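Local coordinates for TSC1 N-terminal domain (Chaetomium thermophilum, PDB 7A0M), which probably helps bring the TSC complex to lysosomal membranes by binding phosphoinositides, so contributing to mTORC1 regulation, at residues Asn193-Ala205 with Pro305-Tyr315. Sequence-based numbering, arbitrary orientation.
Sequences NAFVLRREHRNSA and PWDKVLLDPDY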
# COMPACT_ATOMS: atom_id res chain seq x y z
N ASN B 193 -10.57 -21.87 29.88
CA ASN B 193 -11.76 -21.96 29.03
C ASN B 193 -13.04 -22.03 29.85
O ASN B 193 -14.08 -21.52 29.42
CB ASN B 193 -11.65 -23.16 28.10
CG ASN B 193 -12.84 -23.29 27.17
OD1 ASN B 193 -12.95 -22.57 26.18
ND2 ASN B 193 -13.74 -24.22 27.48
N ALA B 194 -13.00 -22.67 31.02
CA ALA B 194 -14.18 -22.74 31.87
C ALA B 194 -14.63 -21.36 32.31
O ALA B 194 -15.84 -21.08 32.37
CB ALA B 194 -13.90 -23.62 33.09
N PHE B 195 -13.69 -20.47 32.61
CA PHE B 195 -14.03 -19.11 33.01
C PHE B 195 -14.40 -18.23 31.82
O PHE B 195 -15.11 -17.23 32.00
CB PHE B 195 -12.88 -18.48 33.79
CG PHE B 195 -12.68 -19.08 35.15
CD1 PHE B 195 -11.88 -20.20 35.32
CD2 PHE B 195 -13.28 -18.52 36.27
CE1 PHE B 195 -11.69 -20.76 36.57
CE2 PHE B 195 -13.09 -19.07 37.53
CZ PHE B 195 -12.30 -20.19 37.68
N VAL B 196 -13.94 -18.56 30.62
CA VAL B 196 -14.36 -17.82 29.43
C VAL B 196 -15.82 -18.11 29.12
O VAL B 196 -16.55 -17.23 28.64
CB VAL B 196 -13.44 -18.16 28.24
CG1 VAL B 196 -13.90 -17.44 26.98
CG2 VAL B 196 -12.01 -17.80 28.56
N LEU B 197 -16.29 -19.33 29.41
CA LEU B 197 -17.68 -19.68 29.13
C LEU B 197 -18.66 -18.97 30.05
O LEU B 197 -19.85 -18.89 29.72
CB LEU B 197 -17.87 -21.20 29.23
CG LEU B 197 -17.17 -22.03 28.15
CD1 LEU B 197 -17.27 -23.51 28.48
CD2 LEU B 197 -17.78 -21.74 26.79
N ARG B 198 -18.20 -18.46 31.19
CA ARG B 198 -19.06 -17.70 32.09
C ARG B 198 -19.00 -16.23 31.73
O ARG B 198 -17.92 -15.64 31.65
CB ARG B 198 -18.64 -17.91 33.55
CG ARG B 198 -18.96 -19.30 34.10
CD ARG B 198 -20.47 -19.55 34.19
NE ARG B 198 -20.98 -20.28 33.03
CZ ARG B 198 -21.81 -19.77 32.13
NH1 ARG B 198 -22.24 -18.52 32.25
NH2 ARG B 198 -22.23 -20.51 31.11
N ARG B 199 -20.18 -15.63 31.50
CA ARG B 199 -20.25 -14.23 31.09
C ARG B 199 -19.66 -13.31 32.15
O ARG B 199 -18.93 -12.36 31.82
CB ARG B 199 -21.70 -13.86 30.78
CG ARG B 199 -22.04 -12.40 31.04
CD ARG B 199 -23.54 -12.17 30.93
NE ARG B 199 -24.29 -13.17 31.68
CZ ARG B 199 -24.60 -13.06 32.97
NH1 ARG B 199 -24.21 -11.99 33.66
NH2 ARG B 199 -25.29 -14.02 33.58
N GLU B 200 -19.97 -13.57 33.42
CA GLU B 200 -19.47 -12.73 34.50
C GLU B 200 -17.96 -12.82 34.69
O GLU B 200 -17.40 -12.01 35.43
CB GLU B 200 -20.18 -13.09 35.82
CG GLU B 200 -19.92 -14.51 36.31
CD GLU B 200 -20.82 -15.54 35.65
OE1 GLU B 200 -21.58 -15.17 34.73
OE2 GLU B 200 -20.77 -16.72 36.05
N HIS B 201 -17.29 -13.77 34.03
CA HIS B 201 -15.86 -13.95 34.17
C HIS B 201 -15.10 -13.74 32.86
O HIS B 201 -13.88 -13.91 32.84
CB HIS B 201 -15.54 -15.36 34.69
CG HIS B 201 -15.99 -15.60 36.10
ND1 HIS B 201 -16.06 -14.60 37.05
CD2 HIS B 201 -16.40 -16.73 36.72
CE1 HIS B 201 -16.49 -15.10 38.19
NE2 HIS B 201 -16.71 -16.39 38.02
N ARG B 202 -15.79 -13.39 31.78
CA ARG B 202 -15.16 -13.36 30.46
C ARG B 202 -14.15 -12.22 30.33
O ARG B 202 -13.06 -12.41 29.77
CB ARG B 202 -16.23 -13.25 29.38
CG ARG B 202 -15.71 -13.48 27.97
CD ARG B 202 -16.88 -13.75 27.04
NE ARG B 202 -17.63 -14.91 27.49
CZ ARG B 202 -18.94 -15.08 27.29
NH1 ARG B 202 -19.64 -14.16 26.64
NH2 ARG B 202 -19.54 -16.18 27.73
N ASN B 203 -14.48 -11.03 30.83
CA ASN B 203 -13.57 -9.90 30.72
C ASN B 203 -12.26 -10.17 31.44
O ASN B 203 -11.17 -9.91 30.91
CB ASN B 203 -14.23 -8.63 31.26
CG ASN B 203 -15.30 -8.09 30.33
OD1 ASN B 203 -15.34 -8.43 29.14
ND2 ASN B 203 -16.17 -7.23 30.85
N SER B 204 -12.33 -10.70 32.66
CA SER B 204 -11.12 -11.00 33.41
C SER B 204 -10.34 -12.15 32.77
O SER B 204 -9.10 -12.11 32.71
CB SER B 204 -11.46 -11.33 34.86
OG SER B 204 -11.94 -10.19 35.55
N ALA B 205 -11.05 -13.17 32.28
CA ALA B 205 -10.38 -14.30 31.64
C ALA B 205 -9.62 -13.87 30.39
O ALA B 205 -8.48 -14.30 30.17
CB ALA B 205 -11.40 -15.39 31.30
N PRO B 305 -24.94 -23.89 24.56
CA PRO B 305 -25.28 -22.58 23.99
C PRO B 305 -24.12 -21.60 24.12
O PRO B 305 -22.98 -21.93 23.80
CB PRO B 305 -26.49 -22.14 24.82
CG PRO B 305 -27.08 -23.41 25.32
CD PRO B 305 -25.93 -24.34 25.56
N TRP B 306 -24.43 -20.38 24.56
CA TRP B 306 -23.42 -19.35 24.75
C TRP B 306 -24.02 -18.24 25.59
O TRP B 306 -25.10 -17.74 25.26
CB TRP B 306 -22.91 -18.80 23.41
CG TRP B 306 -21.86 -17.74 23.57
CD1 TRP B 306 -22.04 -16.38 23.51
CD2 TRP B 306 -20.47 -17.94 23.85
NE1 TRP B 306 -20.84 -15.74 23.72
CE2 TRP B 306 -19.86 -16.67 23.94
CE3 TRP B 306 -19.68 -19.08 24.03
CZ2 TRP B 306 -18.50 -16.51 24.19
CZ3 TRP B 306 -18.33 -18.92 24.29
CH2 TRP B 306 -17.76 -17.64 24.37
N ASP B 307 -23.34 -17.87 26.66
CA ASP B 307 -23.81 -16.82 27.57
C ASP B 307 -23.21 -15.51 27.08
O ASP B 307 -22.05 -15.21 27.36
CB ASP B 307 -23.41 -17.14 29.00
CG ASP B 307 -24.16 -16.31 30.02
OD1 ASP B 307 -25.17 -15.68 29.64
OD2 ASP B 307 -23.75 -16.28 31.20
N LYS B 308 -24.01 -14.73 26.36
CA LYS B 308 -23.52 -13.50 25.77
C LYS B 308 -23.30 -12.43 26.83
O LYS B 308 -24.05 -12.33 27.80
CB LYS B 308 -24.51 -12.98 24.73
CG LYS B 308 -24.72 -13.89 23.53
CD LYS B 308 -25.48 -13.16 22.43
CE LYS B 308 -26.70 -12.43 22.98
NZ LYS B 308 -27.42 -11.66 21.93
N VAL B 309 -22.27 -11.62 26.63
CA VAL B 309 -22.11 -10.38 27.38
C VAL B 309 -22.82 -9.29 26.59
O VAL B 309 -22.48 -9.02 25.43
CB VAL B 309 -20.63 -10.04 27.59
CG1 VAL B 309 -20.49 -8.73 28.35
CG2 VAL B 309 -19.92 -11.16 28.32
N LEU B 310 -23.81 -8.65 27.22
CA LEU B 310 -24.61 -7.66 26.54
C LEU B 310 -23.87 -6.33 26.49
O LEU B 310 -22.82 -6.14 27.11
CB LEU B 310 -25.96 -7.50 27.23
CG LEU B 310 -26.72 -8.81 27.47
CD1 LEU B 310 -28.03 -8.55 28.20
CD2 LEU B 310 -26.96 -9.56 26.17
N LEU B 311 -24.42 -5.39 25.72
CA LEU B 311 -23.83 -4.07 25.61
C LEU B 311 -23.92 -3.36 26.96
O LEU B 311 -24.99 -3.31 27.57
CB LEU B 311 -24.53 -3.25 24.53
CG LEU B 311 -23.96 -1.86 24.24
CD1 LEU B 311 -22.76 -1.95 23.30
CD2 LEU B 311 -25.03 -0.95 23.65
N ASP B 312 -22.79 -2.83 27.42
CA ASP B 312 -22.74 -2.06 28.66
C ASP B 312 -22.88 -0.58 28.33
O ASP B 312 -21.92 0.05 27.87
CB ASP B 312 -21.44 -2.33 29.41
CG ASP B 312 -21.42 -1.70 30.79
OD1 ASP B 312 -22.46 -1.16 31.22
OD2 ASP B 312 -20.36 -1.76 31.45
N PRO B 313 -24.07 0.00 28.54
CA PRO B 313 -24.29 1.40 28.14
C PRO B 313 -23.41 2.40 28.87
O PRO B 313 -23.36 3.56 28.44
CB PRO B 313 -25.77 1.63 28.46
CG PRO B 313 -26.36 0.26 28.60
CD PRO B 313 -25.27 -0.59 29.15
N ASP B 314 -22.74 2.01 29.95
CA ASP B 314 -21.95 2.98 30.72
C ASP B 314 -20.62 3.29 30.04
O ASP B 314 -20.19 4.45 30.02
CB ASP B 314 -21.73 2.47 32.14
CG ASP B 314 -23.01 2.37 32.93
OD1 ASP B 314 -23.76 1.40 32.68
OD2 ASP B 314 -23.26 3.23 33.80
N TYR B 315 -19.94 2.27 29.48
CA TYR B 315 -18.61 2.48 28.88
C TYR B 315 -18.47 2.03 27.45
O TYR B 315 -17.51 2.45 26.80
CB TYR B 315 -17.48 1.82 29.68
CG TYR B 315 -17.16 2.43 31.04
CD1 TYR B 315 -17.57 3.71 31.35
CD2 TYR B 315 -16.35 1.76 31.95
CE1 TYR B 315 -17.27 4.28 32.57
CE2 TYR B 315 -16.03 2.32 33.16
CZ TYR B 315 -16.49 3.58 33.46
OH TYR B 315 -16.16 4.15 34.67
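The R202 guanidinium lies over one face of the W306 indole, R202 CZ 3.4 Å from W306 CZ2, the planes inclined by 26°. The same group reaches the backbone of the next residue: R202 NH1 and NH2 both donate to D307 O, each at 2.7 Å, so one carbonyl is gripped end-on by two nitrogens. Arginine suits this place because it can cover a ring with its face while its N-H groups donate at the edge; tryptophan offers that head a broad flat surface. Beside it, the branched V309 fills in next to two arginine chains, its CG2 3.4 Å from R202 NH1 and also against R199 CG, while L197 CD2 touches W306 CZ3, 3.8 Å away.

An aspartate at 307 can meet two more arginines. R198 NH1 forms a salt bridge to D307 OD2 at 2.9 Å, approaching on the anti side; R199 NE forms another through weak hydrogen bonds to D307 OD1 and OD2 (3.2 Å to OD2), its guanidinium nearly perpendicular to the carboxylate. E200 OE1 comes within 4.3 Å of D307 OD2, a like-charge approach that R198 and R199 probably help to offset.

R202 is positioned by V196 of helix 185-196: R202 NE donates almost straight to V196 O (2.8 Å, 165°). With R202 CG anti to the backbone N (chi1 -169°) and the chain bent at chi3, the head sits between W306 and R199 CA; D239 takes a salt bridge from NH1. Were R202 replaced by an alanine, D307 O and V196 O would probably lose these donors, D239 its charged mate, and W306 the group over its face.

D239 also accepts from W306 NE1 and V309 N, and K308 pairs with E240. Residues 306-309 thus cross the junction between helices 185-196 and 199-214, with W306 against helix 228-238 and V309 against helix 242-255.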